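Side-chain contact in polycomb protein Pcl (Drosophila melanogaster, PDB 5OQD), which binds DNA and chromatin as a Polycomblike subunit of the Esc/E(z) histone H3 methyltransferase complex, helping to establish homeotic gene repression in the early embryo: residues K148-L151 against K152-D156. Residues are numbered along the deposited sequence; the frame is centred on the assembly and turned at random.
Sequences KQTL and KDYSD
A chi1 of -173° sends Gln149 CG away from its own N, and a bend at chi2 then turns the amide up the helix to Asp153, one turn on, where the two side chains cross at about a right angle. Gln149 NE2 donates to Asp153 OD1 at 2.7 Å, meeting it on the syn side but 33° out of the carboxylate plane; the N-H...O angle of 135° marks the bond as short yet bent. Shortening Gln149 to an alanine takes the amide away and is likely to leave the Asp153 carboxylate without this donor and freer to turn. In the backbone, Asp153 N donates to Gln149 O at 2.8 Å. The following backbone hydrogen bond, Tyr154 N to Thr150 O at 2.9 Å, comes where Tyr154 leaves helical geometry; the same oxygen lies in the plane of the Tyr154 ring at its edge, 3.4 Å from CD1. Thr150 and Tyr154 point the same way, with Thr150 CG2 4.0 Å from Tyr154 CD1, and both touch Val93 of helix 92-104, while Thr150 OG1 is hydrogen-bonded to Arg146 O, one turn earlier. Gln149-Asp153, polar and toward the surface, is an i to i+4 pair within the last turn of helix 140-153; Thr150-Tyr154 carries that spacing past the C-terminal end, packed against a neighbouring helix of the winged-helix domain.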
ATOM      1  N   LYS B 148      -0.795   9.180  16.234  1.00 49.11           N
ATOM      2  CA  LYS B 148       0.241   9.058  17.255  1.00 48.92           C
ATOM      3  C   LYS B 148       0.252   7.660  17.857  1.00 48.32           C
ATOM      4  O   LYS B 148       1.310   7.059  18.044  1.00 48.00           O
ATOM      5  CB  LYS B 148       0.042  10.096  18.363  1.00 48.37           C
ATOM      6  CG  LYS B 148       0.543  11.491  18.026  1.00 54.08           C
ATOM      7  CD  LYS B 148       0.326  12.436  19.198  1.00 60.80           C
ATOM      8  CE  LYS B 148       0.958  13.794  18.946  1.00 66.26           C
ATOM      9  NZ  LYS B 148       0.638  14.762  20.034  1.00 79.64           N
ATOM     10  N   GLN B 149      -0.937   7.146  18.157  1.00 41.33           N
ATOM     11  CA  GLN B 149      -1.069   5.837  18.782  1.00 43.61           C
ATOM     12  C   GLN B 149      -0.706   4.713  17.817  1.00 43.08           C
ATOM     13  O   GLN B 149      -0.081   3.727  18.213  1.00 37.20           O
ATOM     14  CB  GLN B 149      -2.490   5.636  19.306  1.00 37.87           C
ATOM     15  CG  GLN B 149      -2.669   4.366  20.112  1.00 49.16           C
ATOM     16  CD  GLN B 149      -1.670   4.261  21.248  1.00 49.02           C
ATOM     17  OE1 GLN B 149      -1.353   5.251  21.907  1.00 48.47           O
ATOM     18  NE2 GLN B 149      -1.161   3.057  21.478  1.00 48.34           N
ATOM     19  N   THR B 150      -1.097   4.868  16.555  1.00 47.12           N
ATOM     20  CA  THR B 150      -0.795   3.878  15.524  1.00 36.09           C
ATOM     21  C   THR B 150       0.711   3.687  15.376  1.00 41.48           C
ATOM     22  O   THR B 150       1.200   2.561  15.277  1.00 42.83           O
ATOM     23  CB  THR B 150      -1.394   4.283  14.158  1.00 35.31           C
ATOM     24  OG1 THR B 150      -2.806   4.485  14.298  1.00 37.08           O
ATOM     25  CG2 THR B 150      -1.139   3.206  13.119  1.00 33.94           C
ATOM     26  N   LEU B 151       1.437   4.800  15.367  1.00 33.29           N
ATOM     27  CA  LEU B 151       2.891   4.776  15.266  1.00 39.25           C
ATOM     28  C   LEU B 151       3.519   4.094  16.478  1.00 40.91           C
ATOM     29  O   LEU B 151       4.599   3.512  16.381  1.00 41.97           O
ATOM     30  CB  LEU B 151       3.439   6.198  15.114  1.00 49.50           C
ATOM     31  CG  LEU B 151       3.136   6.885  13.780  1.00 51.31           C
ATOM     32  CD1 LEU B 151       3.271   8.393  13.894  1.00 41.94           C
ATOM     33  CD2 LEU B 151       4.049   6.352  12.688  1.00 39.73           C
ATOM     34  N   LYS B 152       2.839   4.169  17.619  1.00 42.12           N
ATOM     35  CA  LYS B 152       3.289   3.482  18.825  1.00 40.98           C
ATOM     36  C   LYS B 152       3.020   1.984  18.741  1.00 40.56           C
ATOM     37  O   LYS B 152       3.900   1.171  19.015  1.00 34.36           O
ATOM     38  CB  LYS B 152       2.608   4.058  20.065  1.00 41.45           C
ATOM     39  CG  LYS B 152       3.494   4.963  20.900  1.00 48.22           C
ATOM     40  CD  LYS B 152       2.931   5.122  22.303  1.00 63.43           C
ATOM     41  CE  LYS B 152       3.743   6.119  23.116  1.00 95.35           C
ATOM     42  NZ  LYS B 152       3.684   7.487  22.529  1.00 69.44           N
ATOM     43  N   ASP B 153       1.794   1.629  18.364  1.00 38.47           N
ATOM     44  CA  ASP B 153       1.398   0.229  18.238  1.00 42.06           C
ATOM     45  C   ASP B 153       2.252  -0.497  17.205  1.00 43.05           C
ATOM     46  O   ASP B 153       2.499  -1.698  17.319  1.00 42.42           O
ATOM     47  CB  ASP B 153      -0.081   0.120  17.861  1.00 38.70           C
ATOM     48  CG  ASP B 153      -0.996   0.740  18.899  1.00 42.00           C
ATOM     49  OD1 ASP B 153      -0.566   0.893  20.063  1.00 44.39           O
ATOM     50  OD2 ASP B 153      -2.151   1.064  18.555  1.00 47.83           O
ATOM     51  N   TYR B 154       2.692   0.242  16.193  1.00 46.12           N
ATOM     52  CA  TYR B 154       3.554  -0.308  15.155  1.00 40.89           C
ATOM     53  C   TYR B 154       5.017   0.096  15.294  1.00 38.78           C
ATOM     54  O   TYR B 154       5.706   0.311  14.298  1.00 45.14           O
ATOM     55  CB  TYR B 154       3.014   0.051  13.769  1.00 26.83           C
ATOM     56  CG  TYR B 154       1.796  -0.743  13.370  1.00 35.38           C
ATOM     57  CD1 TYR B 154       0.528  -0.380  13.811  1.00 30.06           C
ATOM     58  CD2 TYR B 154       1.915  -1.865  12.559  1.00 37.43           C
ATOM     59  CE1 TYR B 154      -0.590  -1.108  13.448  1.00 31.51           C
ATOM     60  CE2 TYR B 154       0.802  -2.596  12.185  1.00 34.19           C
ATOM     61  CZ  TYR B 154      -0.448  -2.217  12.637  1.00 44.27           C
ATOM     62  OH  TYR B 154      -1.560  -2.944  12.273  1.00 47.42           O
ATOM     63  N   SER B 155       5.483   0.189  16.537  1.00 40.70           N
ATOM     64  CA  SER B 155       6.871   0.541  16.817  1.00 41.46           C
ATOM     65  C   SER B 155       7.883  -0.337  16.088  1.00 48.95           C
ATOM     66  O   SER B 155       9.032   0.054  15.890  1.00 51.60           O
ATOM     67  CB  SER B 155       7.139   0.510  18.323  1.00 39.31           C
ATOM     68  OG  SER B 155       6.288   1.411  19.009  1.00 51.94           O
ATOM     69  N   ASP B 156       7.444  -1.528  15.692  1.00 42.43           N
ATOM     70  CA  ASP B 156       8.294  -2.458  14.960  1.00 47.60           C
ATOM     71  C   ASP B 156       8.611  -1.936  13.561  1.00 42.27           C
ATOM     72  O   ASP B 156       9.696  -2.176  13.033  1.00 49.87           O
ATOM     73  CB  ASP B 156       7.626  -3.833  14.880  1.00 47.90           C
ATOM     74  CG  ASP B 156       6.210  -3.764  14.343  1.00 48.70           C
ATOM     75  OD1 ASP B 156       5.349  -3.154  15.014  1.00 55.34           O
ATOM     76  OD2 ASP B 156       5.953  -4.329  13.257  1.00 45.96           O
TER